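Local structure of aminotransferase, class IV (Brucella abortus, 4TVI) at residues M222-P233 and V255-K263. The protein probably transfers amino groups between leucine, isoleucine or valine and 2-oxoglutarate, using pyridoxal 5'-phosphate as cofactor. Residues are numbered along the deposited sequence; the frame is centred on the assembly and turned at random.
Sequences MVRGGEVFTPVP and VSVHETTLK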
loop_
_atom_site.group_PDB
_atom_site.type_symbol
_atom_site.label_atom_id
_atom_site.label_comp_id
_atom_site.label_asym_id
_atom_site.label_seq_id
_atom_site.Cartn_x
_atom_site.Cartn_y
_atom_site.Cartn_z
ATOM N N MET A 222 -15.664 13.887 19.469
ATOM C CA MET A 222 -16.996 13.834 20.041
ATOM C C MET A 222 -17.170 14.901 21.110
ATOM O O MET A 222 -16.196 15.411 21.668
ATOM C CB MET A 222 -17.285 12.447 20.618
ATOM C CG MET A 222 -16.277 11.977 21.653
ATOM S SD MET A 222 -16.841 10.504 22.526
ATOM C CE MET A 222 -17.826 11.254 23.824
ATOM N N VAL A 223 -18.424 15.244 21.376
ATOM C CA VAL A 223 -18.762 16.220 22.397
ATOM C C VAL A 223 -19.672 15.575 23.422
ATOM O O VAL A 223 -20.626 14.878 23.075
ATOM C CB VAL A 223 -19.453 17.453 21.799
ATOM C CG1 VAL A 223 -19.680 18.520 22.881
ATOM C CG2 VAL A 223 -18.624 18.017 20.641
ATOM N N ARG A 224 -19.370 15.795 24.694
ATOM C CA ARG A 224 -20.160 15.212 25.761
ATOM C C ARG A 224 -20.145 16.165 26.941
ATOM O O ARG A 224 -19.080 16.511 27.461
ATOM C CB ARG A 224 -19.611 13.833 26.140
ATOM C CG ARG A 224 -20.353 13.112 27.254
ATOM C CD ARG A 224 -19.807 11.684 27.405
ATOM N NE ARG A 224 -18.358 11.702 27.595
ATOM C CZ ARG A 224 -17.567 10.636 27.542
ATOM N NH1 ARG A 224 -18.070 9.430 27.299
ATOM N NH2 ARG A 224 -16.263 10.784 27.727
ATOM N N GLY A 225 -21.326 16.619 27.339
ATOM C CA GLY A 225 -21.445 17.536 28.456
ATOM C C GLY A 225 -20.698 18.842 28.247
ATOM O O GLY A 225 -20.154 19.409 29.191
ATOM N N GLY A 226 -20.659 19.313 27.005
ATOM C CA GLY A 226 -20.015 20.578 26.700
ATOM C C GLY A 226 -18.510 20.467 26.574
ATOM O O GLY A 226 -17.826 21.455 26.291
ATOM N N GLU A 227 -17.991 19.264 26.794
ATOM C CA GLU A 227 -16.564 19.010 26.648
ATOM C C GLU A 227 -16.295 18.258 25.351
ATOM O O GLU A 227 -17.131 17.487 24.890
ATOM C CB GLU A 227 -16.032 18.204 27.830
ATOM C CG GLU A 227 -16.078 18.919 29.166
ATOM C CD GLU A 227 -15.327 18.153 30.239
ATOM O OE1 GLU A 227 -15.777 17.044 30.601
ATOM O OE2 GLU A 227 -14.289 18.656 30.714
ATOM N N VAL A 228 -15.131 18.493 24.757
ATOM C CA VAL A 228 -14.746 17.798 23.537
ATOM C C VAL A 228 -13.756 16.681 23.857
ATOM O O VAL A 228 -12.800 16.887 24.609
ATOM C CB VAL A 228 -14.133 18.764 22.511
ATOM C CG1 VAL A 228 -13.695 18.021 21.258
ATOM C CG2 VAL A 228 -15.132 19.859 22.164
ATOM N N PHE A 229 -14.005 15.501 23.297
ATOM C CA PHE A 229 -13.111 14.355 23.443
ATOM C C PHE A 229 -12.674 13.864 22.067
ATOM O O PHE A 229 -13.469 13.832 21.129
ATOM C CB PHE A 229 -13.784 13.207 24.212
ATOM C CG PHE A 229 -14.169 13.555 25.630
ATOM C CD1 PHE A 229 -15.350 14.237 25.900
ATOM C CD2 PHE A 229 -13.357 13.185 26.693
ATOM C CE1 PHE A 229 -15.709 14.548 27.206
ATOM C CE2 PHE A 229 -13.713 13.494 28.003
ATOM C CZ PHE A 229 -14.887 14.174 28.257
ATOM N N THR A 230 -11.407 13.485 21.956
ATOM C CA THR A 230 -10.861 12.959 20.718
ATOM C C THR A 230 -9.774 11.941 21.060
ATOM O O THR A 230 -9.071 12.105 22.061
ATOM C CB THR A 230 -10.297 14.089 19.825
ATOM O OG1 THR A 230 -9.963 13.576 18.529
ATOM C CG2 THR A 230 -9.063 14.714 20.449
ATOM N N PRO A 231 -9.653 10.876 20.249
ATOM C CA PRO A 231 -8.658 9.831 20.513
ATOM C C PRO A 231 -7.251 10.382 20.699
ATOM O O PRO A 231 -6.792 11.199 19.896
ATOM C CB PRO A 231 -8.730 8.957 19.260
ATOM C CG PRO A 231 -10.130 9.106 18.797
ATOM C CD PRO A 231 -10.521 10.529 19.112
ATOM N N VAL A 232 -6.577 9.937 21.754
ATOM C CA VAL A 232 -5.197 10.336 21.975
ATOM C C VAL A 232 -4.355 9.725 20.858
ATOM O O VAL A 232 -4.524 8.548 20.520
ATOM C CB VAL A 232 -4.676 9.892 23.369
ATOM C CG1 VAL A 232 -4.821 8.386 23.560
ATOM C CG2 VAL A 232 -3.229 10.320 23.573
ATOM N N PRO A 233 -3.480 10.537 20.239
ATOM C CA PRO A 233 -2.591 10.006 19.199
ATOM C C PRO A 233 -1.727 8.893 19.754
ATOM O O PRO A 233 -1.073 9.110 20.771
ATOM C CB PRO A 233 -1.733 11.215 18.809
ATOM C CG PRO A 233 -2.557 12.409 19.195
ATOM C CD PRO A 233 -3.300 11.988 20.436
ATOM N N VAL A 255 -12.885 26.210 25.475
ATOM C CA VAL A 255 -13.499 24.888 25.448
ATOM C C VAL A 255 -12.509 23.832 25.925
ATOM O O VAL A 255 -11.357 23.820 25.496
ATOM C CB VAL A 255 -13.987 24.515 24.031
ATOM C CG1 VAL A 255 -14.612 23.116 24.026
ATOM C CG2 VAL A 255 -14.968 25.547 23.515
ATOM N N SER A 256 -12.945 22.962 26.832
ATOM C CA SER A 256 -12.105 21.851 27.266
ATOM C C SER A 256 -12.022 20.753 26.204
ATOM O O SER A 256 -13.039 20.228 25.758
ATOM C CB SER A 256 -12.625 21.257 28.572
ATOM O OG SER A 256 -12.510 22.189 29.628
ATOM N N VAL A 257 -10.801 20.412 25.805
ATOM C CA VAL A 257 -10.586 19.349 24.843
ATOM C C VAL A 257 -9.699 18.271 25.457
ATOM O O VAL A 257 -8.577 18.550 25.883
ATOM C CB VAL A 257 -9.935 19.870 23.549
ATOM C CG1 VAL A 257 -9.817 18.747 22.541
ATOM C CG2 VAL A 257 -10.741 21.023 22.974
ATOM N N HIS A 258 -10.200 17.041 25.502
ATOM C CA HIS A 258 -9.447 15.960 26.124
ATOM C C HIS A 258 -8.964 14.958 25.085
ATOM O O HIS A 258 -9.762 14.354 24.370
ATOM C CB HIS A 258 -10.293 15.255 27.184
ATOM C CG HIS A 258 -10.787 16.164 28.270
ATOM N ND1 HIS A 258 -9.937 16.849 29.110
ATOM C CD2 HIS A 258 -12.043 16.478 28.668
ATOM C CE1 HIS A 258 -10.647 17.560 29.970
ATOM N NE2 HIS A 258 -11.928 17.351 29.725
ATOM N N GLU A 259 -7.647 14.796 25.012
ATOM C CA GLU A 259 -7.035 13.775 24.170
ATOM C C GLU A 259 -6.768 12.533 24.997
ATOM O O GLU A 259 -5.764 12.446 25.704
ATOM C CB GLU A 259 -5.745 14.290 23.549
ATOM C CG GLU A 259 -5.961 15.497 22.665
ATOM C CD GLU A 259 -4.666 16.006 22.086
ATOM O OE1 GLU A 259 -4.141 15.355 21.154
ATOM O OE2 GLU A 259 -4.167 17.043 22.581
ATOM N N THR A 260 -7.680 11.577 24.905
ATOM C CA THR A 260 -7.675 10.437 25.799
ATOM C C THR A 260 -8.042 9.163 25.052
ATOM O O THR A 260 -8.397 9.202 23.873
ATOM C CB THR A 260 -8.659 10.645 26.956
ATOM O OG1 THR A 260 -8.500 9.596 27.916
ATOM C CG2 THR A 260 -10.086 10.640 26.432
ATOM N N THR A 261 -7.953 8.033 25.744
ATOM C CA THR A 261 -8.321 6.760 25.146
ATOM C C THR A 261 -9.842 6.653 25.120
ATOM O O THR A 261 -10.499 6.772 26.152
ATOM C CB THR A 261 -7.714 5.577 25.919
ATOM O OG1 THR A 261 -6.283 5.650 25.860
ATOM C CG2 THR A 261 -8.188 4.245 25.340
ATOM N N LEU A 262 -10.402 6.457 23.932
ATOM C CA LEU A 262 -11.848 6.359 23.786
ATOM C C LEU A 262 -12.269 5.020 23.187
ATOM O O LEU A 262 -11.600 4.482 22.303
ATOM C CB LEU A 262 -12.376 7.505 22.921
ATOM C CG LEU A 262 -12.146 8.930 23.427
ATOM C CD1 LEU A 262 -12.464 9.932 22.323
ATOM C CD2 LEU A 262 -12.975 9.221 24.676
ATOM N N LYS A 263 -13.378 4.485 23.680
ATOM C CA LYS A 263 -13.940 3.259 23.140
ATOM C C LYS A 263 -15.201 3.554 22.336
ATOM O O LYS A 263 -15.688 4.685 22.331
ATOM C CB LYS A 263 -14.241 2.264 24.270
ATOM C CG LYS A 263 -12.987 1.709 24.937
ATOM C CD LYS A 263 -13.306 0.588 25.918
ATOM C CE LYS A 263 -14.070 -0.536 25.239
ATOM N NZ LYS A 263 -13.362 -1.046 24.026
HETATM O O HOH W 1 -15.697 22.908 27.510
HETATM O O HOH W 2 -14.396 21.116 31.269
#
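Val-228 uses both backbone polar atoms to hold segment 255-263: its N donates to Ser-256 O (2.9 Å), and its O accepts from His-258 N (2.8 Å). Thr-230 repeats the pattern, N to His-258 O and O from Thr-260 N, and Val-232 N closes the ladder on Thr-260 O, approaching from above that carbonyl's plane. Where the ladder begins, a water bridges Gly-226 O and Ser-256 N.

Beyond the backbone, His-258 NE2 donates an almost straight bond to Glu-227 OE2 (2.9 Å, 165°). The acceptor lies close to the imidazole plane, yet the donor meets OE2 from above the carboxylate, whose plane stands 84° to the ring. A second water links the same OE2 to Ser-256 OG. His-258 also lies alongside Phe-229, its CD2 3.5 Å from Phe-229 CE2, with the ring planes inclined at 44°.

On the other face, Val-228 packs beside Val-257, and Thr-230 CG2 touches Glu-259 CG. Thr-230 turns OG1 away from its own N, and the hydroxyl is hydrogen-bonded to Val-220 O, while Glu-259 OE1 forms a salt bridge with Arg-243 of helix 241-252. Leu-262 CD1 rests on the Thr-230/Pro-231 peptide, 3.6 Å from Pro-231 N.

Parallel strands 227-231 and 257-260, joined through helix 241-252, form a beta-alpha-beta crossover within the mixed sheet of this class IV aminotransferase.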